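Local coordinates for protein lysine-specific demethylase REF6 (Arabidopsis thaliana, PDB 6A58) that removes methyl groups from a di- or trimethylated lysine of histone H3 and binds specific DNA sequences through four C-terminal zinc fingers, the part in this chain, at residues R104-A109 / S121-H126; K77-G82 / E95-H100. One frame throughout, in Å; residues are numbered along the deposited sequence.

Contact 1: residues R104-A109 / S121-H126. With ZN (zinc ion), chain E.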
loop_
_atom_site.group_PDB
_atom_site.type_symbol
_atom_site.label_atom_id
_atom_site.label_comp_id
_atom_site.label_asym_id
_atom_site.label_seq_id
_atom_site.Cartn_x
_atom_site.Cartn_y
_atom_site.Cartn_z
ATOM N N ARG A 104 21.991 6.084 -4.060
ATOM C CA ARG A 104 22.190 4.735 -3.521
ATOM C C ARG A 104 22.474 4.908 -2.024
ATOM O O ARG A 104 23.635 4.880 -1.611
ATOM C CB ARG A 104 23.361 4.021 -4.215
ATOM C CG ARG A 104 23.308 3.973 -5.737
ATOM C CD ARG A 104 22.292 2.978 -6.263
ATOM N NE ARG A 104 22.654 1.576 -6.013
ATOM C CZ ARG A 104 22.006 0.523 -6.520
ATOM N NH1 ARG A 104 22.400 -0.711 -6.227
ATOM N NH2 ARG A 104 20.965 0.680 -7.332
ATOM N N PRO A 105 21.418 5.114 -1.206
ATOM C CA PRO A 105 21.643 5.519 0.198
ATOM C C PRO A 105 22.297 4.483 1.116
ATOM O O PRO A 105 22.906 4.863 2.124
ATOM C CB PRO A 105 20.225 5.824 0.706
ATOM C CG PRO A 105 19.397 6.034 -0.515
ATOM C CD PRO A 105 19.979 5.099 -1.530
ATOM N N TYR A 106 22.159 3.204 0.780
ATOM C CA TYR A 106 22.564 2.115 1.665
ATOM C C TYR A 106 23.887 1.542 1.183
ATOM O O TYR A 106 23.964 0.994 0.084
ATOM C CB TYR A 106 21.456 1.066 1.716
ATOM C CG TYR A 106 20.115 1.709 1.980
ATOM C CD1 TYR A 106 19.762 2.129 3.262
ATOM C CD2 TYR A 106 19.218 1.960 0.939
ATOM C CE1 TYR A 106 18.550 2.752 3.505
ATOM C CE2 TYR A 106 18.003 2.584 1.171
ATOM C CZ TYR A 106 17.672 2.980 2.458
ATOM O OH TYR A 106 16.474 3.601 2.695
ATOM N N VAL A 107 24.925 1.704 2.006
ATOM C CA VAL A 107 26.283 1.287 1.669
ATOM C C VAL A 107 26.698 0.186 2.636
ATOM O O VAL A 107 26.565 0.344 3.853
ATOM C CB VAL A 107 27.279 2.464 1.769
ATOM C CG1 VAL A 107 28.659 2.051 1.262
ATOM C CG2 VAL A 107 26.754 3.675 0.997
ATOM N N CYS A 108 27.201 -0.920 2.089
ATOM C CA CYS A 108 27.651 -2.050 2.900
ATOM C C CYS A 108 28.907 -1.676 3.686
ATOM O O CYS A 108 29.822 -1.055 3.142
ATOM C CB CYS A 108 27.928 -3.267 2.019
ATOM S SG CYS A 108 28.257 -4.774 2.959
ATOM N N ALA A 109 28.935 -2.058 4.964
ATOM C CA ALA A 109 30.015 -1.676 5.884
ATOM C C ALA A 109 31.214 -2.637 5.897
ATOM O O ALA A 109 32.212 -2.349 6.560
ATOM C CB ALA A 109 29.460 -1.516 7.294
ATOM N N SER A 121 15.265 -2.821 1.360
ATOM C CA SER A 121 14.978 -4.256 1.212
ATOM C C SER A 121 16.077 -5.011 0.456
ATOM O O SER A 121 16.363 -6.168 0.772
ATOM C CB SER A 121 13.628 -4.476 0.522
ATOM O OG SER A 121 13.598 -3.873 -0.761
ATOM N N ASP A 122 16.685 -4.355 -0.534
ATOM C CA ASP A 122 17.841 -4.912 -1.249
ATOM C C ASP A 122 19.068 -5.000 -0.339
ATOM O O ASP A 122 19.827 -5.970 -0.409
ATOM C CB ASP A 122 18.196 -4.072 -2.485
ATOM C CG ASP A 122 17.074 -4.010 -3.514
ATOM O OD1 ASP A 122 16.182 -4.889 -3.514
ATOM O OD2 ASP A 122 17.094 -3.069 -4.336
ATOM N N PHE A 123 19.264 -3.977 0.495
ATOM C CA PHE A 123 20.359 -3.952 1.472
ATOM C C PHE A 123 20.175 -5.027 2.549
ATOM O O PHE A 123 21.136 -5.703 2.917
ATOM C CB PHE A 123 20.485 -2.551 2.098
ATOM C CG PHE A 123 21.624 -2.397 3.083
ATOM C CD1 PHE A 123 22.887 -2.935 2.829
ATOM C CD2 PHE A 123 21.437 -1.672 4.261
ATOM C CE1 PHE A 123 23.923 -2.774 3.737
ATOM C CE2 PHE A 123 22.473 -1.506 5.168
ATOM C CZ PHE A 123 23.718 -2.058 4.907
ATOM N N SER A 124 18.943 -5.183 3.035
ATOM C CA SER A 124 18.610 -6.234 4.011
ATOM C C SER A 124 18.787 -7.639 3.430
ATOM O O SER A 124 19.300 -8.530 4.107
ATOM C CB SER A 124 17.176 -6.065 4.519
ATOM O OG SER A 124 17.021 -4.835 5.202
ATOM N N ARG A 125 18.360 -7.824 2.182
ATOM C CA ARG A 125 18.544 -9.090 1.464
ATOM C C ARG A 125 20.025 -9.438 1.284
ATOM O O ARG A 125 20.411 -10.599 1.441
ATOM C CB ARG A 125 17.847 -9.032 0.099
ATOM C CG ARG A 125 17.893 -10.330 -0.696
ATOM C CD ARG A 125 16.937 -10.297 -1.877
ATOM N NE ARG A 125 17.242 -9.212 -2.813
ATOM C CZ ARG A 125 16.544 -8.932 -3.916
ATOM N NH1 ARG A 125 15.478 -9.659 -4.259
ATOM N NH2 ARG A 125 16.917 -7.914 -4.690
ATOM N N HIS A 126 20.838 -8.434 0.953
ATOM C CA HIS A 126 22.291 -8.606 0.820
ATOM C C HIS A 126 22.945 -9.033 2.138
ATOM O O HIS A 126 23.778 -9.943 2.149
ATOM C CB HIS A 126 22.938 -7.313 0.303
ATOM C CG HIS A 126 24.435 -7.352 0.261
ATOM N ND1 HIS A 126 25.137 -8.045 -0.701
ATOM C CD2 HIS A 126 25.364 -6.762 1.050
ATOM C CE1 HIS A 126 26.433 -7.891 -0.495
ATOM N NE2 HIS A 126 26.597 -7.115 0.561
HETATM ZN ZN ZN E . 28.340 -6.290 1.514
#
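This is the strand-to-helix contact of the fourth C2H2 zinc finger, where Y106, V107 and C108 meet F123 and H126 of helix 120-129. Two things join the segments: the F123 ring and a shared zinc ion. The F123 side chain leaves the helix with CG anti to the backbone N (chi1 -178°), which carries the ring across to the strand. There it lies along the backbone from Y106 to C108. Its CG packs on Y106 CB at 3.7 Å. Further along the ring, CE1 rests on C108 CA at 3.9 Å. The outermost atom, CZ, comes 3.9 Å from V107 O. The strand atoms approach the ring obliquely. Y106 offers mainly its CB. Its CG sits anti to the carbonyl carbon (chi1 -49°), and the phenol leads away from the helix, with P105 CB above one face, toward its rim. The other end of the contact is polar. C108 SG binds the zinc at 2.1 Å, and H126 NE2 binds the same ion from the helix. The ion bridges the two, so SG and H126 NE2 stay 3.7 Å apart. The sulfur lies at the edge of the imidazole, in its plane, which is where a metal shared with NE2 brings it. C113 and H132 complete the site. The H126 ring also meets the F117 ring. R104 NH1 ties the start of the segment to T116 O, on the partner strand 116-117. A hydrophobic residue on each strand (Y106, F117), a large apolar residue one turn before the first histidine (F123) and a Cys2His2 zinc site are the hallmarks of the classical ββα zinc finger.

Contact 2: residues K77-G82 / E95-H100. With ZN (zinc ion), chain D.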
loop_
_atom_site.group_PDB
_atom_site.type_symbol
_atom_site.label_atom_id
_atom_site.label_comp_id
_atom_site.label_asym_id
_atom_site.label_seq_id
_atom_site.Cartn_x
_atom_site.Cartn_y
_atom_site.Cartn_z
ATOM N N LYS A 77 1.525 10.822 -7.779
ATOM C CA LYS A 77 2.241 10.938 -9.055
ATOM C C LYS A 77 3.716 11.208 -8.808
ATOM O O LYS A 77 4.075 11.920 -7.874
ATOM C CB LYS A 77 1.670 12.076 -9.906
ATOM C CG LYS A 77 0.273 11.823 -10.452
ATOM C CD LYS A 77 -0.141 12.907 -11.437
ATOM C CE LYS A 77 -1.344 12.484 -12.266
ATOM N NZ LYS A 77 -2.560 12.262 -11.438
ATOM N N CYS A 78 4.566 10.643 -9.659
ATOM C CA CYS A 78 5.987 10.961 -9.627
ATOM C C CYS A 78 6.178 12.439 -9.981
ATOM O O CYS A 78 5.579 12.916 -10.947
ATOM C CB CYS A 78 6.755 10.092 -10.617
ATOM S SG CYS A 78 8.536 10.405 -10.591
ATOM N N PRO A 79 7.006 13.165 -9.204
ATOM C CA PRO A 79 7.227 14.586 -9.470
ATOM C C PRO A 79 8.255 14.887 -10.568
ATOM O O PRO A 79 8.437 16.056 -10.899
ATOM C CB PRO A 79 7.739 15.104 -8.128
ATOM C CG PRO A 79 8.491 13.951 -7.571
ATOM C CD PRO A 79 7.701 12.736 -7.972
ATOM N N TRP A 80 8.907 13.861 -11.118
ATOM C CA TRP A 80 9.963 14.039 -12.125
ATOM C C TRP A 80 9.320 14.301 -13.485
ATOM O O TRP A 80 8.603 13.442 -14.000
ATOM C CB TRP A 80 10.833 12.775 -12.181
ATOM C CG TRP A 80 12.265 12.975 -12.580
ATOM C CD1 TRP A 80 12.840 12.627 -13.764
ATOM C CD2 TRP A 80 13.313 13.516 -11.767
ATOM N NE1 TRP A 80 14.182 12.935 -13.750
ATOM C CE2 TRP A 80 14.495 13.494 -12.539
ATOM C CE3 TRP A 80 13.366 14.031 -10.466
ATOM C CZ2 TRP A 80 15.722 13.953 -12.045
ATOM C CZ3 TRP A 80 14.579 14.492 -9.978
ATOM C CH2 TRP A 80 15.741 14.447 -10.766
ATOM N N LYS A 81 9.567 15.476 -14.067
ATOM C CA LYS A 81 8.980 15.824 -15.367
ATOM C C LYS A 81 9.293 14.750 -16.406
ATOM O O LYS A 81 10.421 14.259 -16.473
ATOM C CB LYS A 81 9.498 17.174 -15.869
ATOM C CG LYS A 81 9.001 18.377 -15.087
ATOM C CD LYS A 81 9.828 19.620 -15.385
ATOM C CE LYS A 81 9.663 20.099 -16.818
ATOM N NZ LYS A 81 10.504 21.296 -17.104
ATOM N N GLY A 82 8.284 14.388 -17.200
ATOM C CA GLY A 82 8.397 13.315 -18.189
ATOM C C GLY A 82 7.983 11.932 -17.714
ATOM O O GLY A 82 7.738 11.050 -18.538
ATOM N N GLU A 95 11.078 5.759 -2.951
ATOM C CA GLU A 95 12.042 4.783 -3.473
ATOM C C GLU A 95 12.211 4.922 -4.987
ATOM O O GLU A 95 13.336 4.938 -5.488
ATOM C CB GLU A 95 11.642 3.350 -3.100
ATOM C CG GLU A 95 11.951 3.001 -1.650
ATOM C CD GLU A 95 11.726 1.535 -1.309
ATOM O OE1 GLU A 95 11.212 0.770 -2.155
ATOM O OE2 GLU A 95 12.069 1.147 -0.175
ATOM N N HIS A 96 11.095 5.043 -5.704
ATOM C CA HIS A 96 11.126 5.225 -7.158
ATOM C C HIS A 96 11.902 6.460 -7.618
ATOM O O HIS A 96 12.653 6.387 -8.596
ATOM C CB HIS A 96 9.715 5.284 -7.743
ATOM C CG HIS A 96 9.677 5.797 -9.147
ATOM N ND1 HIS A 96 10.025 5.020 -10.230
ATOM C CD2 HIS A 96 9.355 7.015 -9.644
ATOM C CE1 HIS A 96 9.911 5.736 -11.334
ATOM N NE2 HIS A 96 9.506 6.949 -11.006
ATOM N N ILE A 97 11.723 7.585 -6.926
ATOM C CA ILE A 97 12.397 8.841 -7.300
ATOM C C ILE A 97 13.926 8.677 -7.304
ATOM O O ILE A 97 14.620 9.317 -8.100
ATOM C CB ILE A 97 11.951 10.022 -6.400
ATOM C CG1 ILE A 97 10.477 10.358 -6.656
ATOM C CG2 ILE A 97 12.789 11.271 -6.658
ATOM C CD1 ILE A 97 9.814 11.131 -5.536
ATOM N N ARG A 98 14.447 7.796 -6.450
ATOM C CA ARG A 98 15.883 7.501 -6.433
ATOM C C ARG A 98 16.404 6.945 -7.764
ATOM O O ARG A 98 17.585 7.108 -8.072
ATOM C CB ARG A 98 16.244 6.540 -5.296
ATOM C CG ARG A 98 15.980 7.094 -3.902
ATOM C CD ARG A 98 16.145 6.015 -2.852
ATOM N NE ARG A 98 15.580 6.435 -1.574
ATOM C CZ ARG A 98 15.214 5.610 -0.588
ATOM N NH1 ARG A 98 15.360 4.291 -0.697
ATOM N NH2 ARG A 98 14.693 6.117 0.526
ATOM N N VAL A 99 15.536 6.297 -8.545
ATOM C CA VAL A 99 15.908 5.820 -9.888
ATOM C C VAL A 99 16.296 7.009 -10.767
ATOM O O VAL A 99 17.269 6.932 -11.517
ATOM C CB VAL A 99 14.774 5.001 -10.561
ATOM C CG1 VAL A 99 15.157 4.579 -11.977
ATOM C CG2 VAL A 99 14.427 3.775 -9.723
ATOM N N HIS A 100 15.544 8.103 -10.657
ATOM C CA HIS A 100 15.821 9.324 -11.415
ATOM C C HIS A 100 17.040 10.080 -10.901
ATOM O O HIS A 100 17.816 10.606 -11.699
ATOM C CB HIS A 100 14.630 10.278 -11.375
ATOM C CG HIS A 100 13.373 9.721 -11.964
ATOM N ND1 HIS A 100 13.321 9.164 -13.223
ATOM C CD2 HIS A 100 12.109 9.675 -11.479
ATOM C CE1 HIS A 100 12.085 8.772 -13.478
ATOM N NE2 HIS A 100 11.328 9.079 -12.440
HETATM ZN ZN ZN D . 9.324 8.803 -11.980
#
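The indole of W80 and the imidazole of H100 form an offset stack, with planes 3° apart and centroids of the five-membered rings 4.0 Å apart. H100 CB sits over the centre of one W80 face, 3.4 Å from CE2, and makes a CH-pi contact. W80 in turn covers one face of the H100 ring, where its CD1 is offset toward the rim. The H100 and H96 rings both have C78 SG at the edge; for H96 the sulfur is in plane. All three residues bind one zinc ion: C78 SG at 2.3 Å, and H96 NE2 and H100 NE2 each at 2.1 Å. C83 is the fourth ligand. Beside the site, P79 and I97 meet tip to tip, with P79 CD 3.6 Å from I97 CD1. C78 SG has a further partner, the backbone N of W80, at 3.5 Å with an N-H...S angle of 164°. This nearly straight bond, together with the zinc, would spread the negative charge expected on the sulfur. The stack, together with the NE2-zinc bond, probably restrains rotation of the H100 ring.

In the fold
Contacts 1 and 2 belong to consecutive zinc fingers, the fourth and the third, and follow each other in series along the chain. Their centres are about 20 Å apart, and each finger has its own zinc. Helix 90-101 touches the short connection that follows it and the first strand of the next finger. R98 of contact 2 packs against contact 1: its NH1 is 3.6 Å from Y106 OH, and its NE is 4.0 Å from P105 CG. R98 NH1 also donates to R118 O of the fourth finger. Both contacts lie within the DNA-binding region. The demethylase active site is not part of this chain, and its activity does not require the fingers.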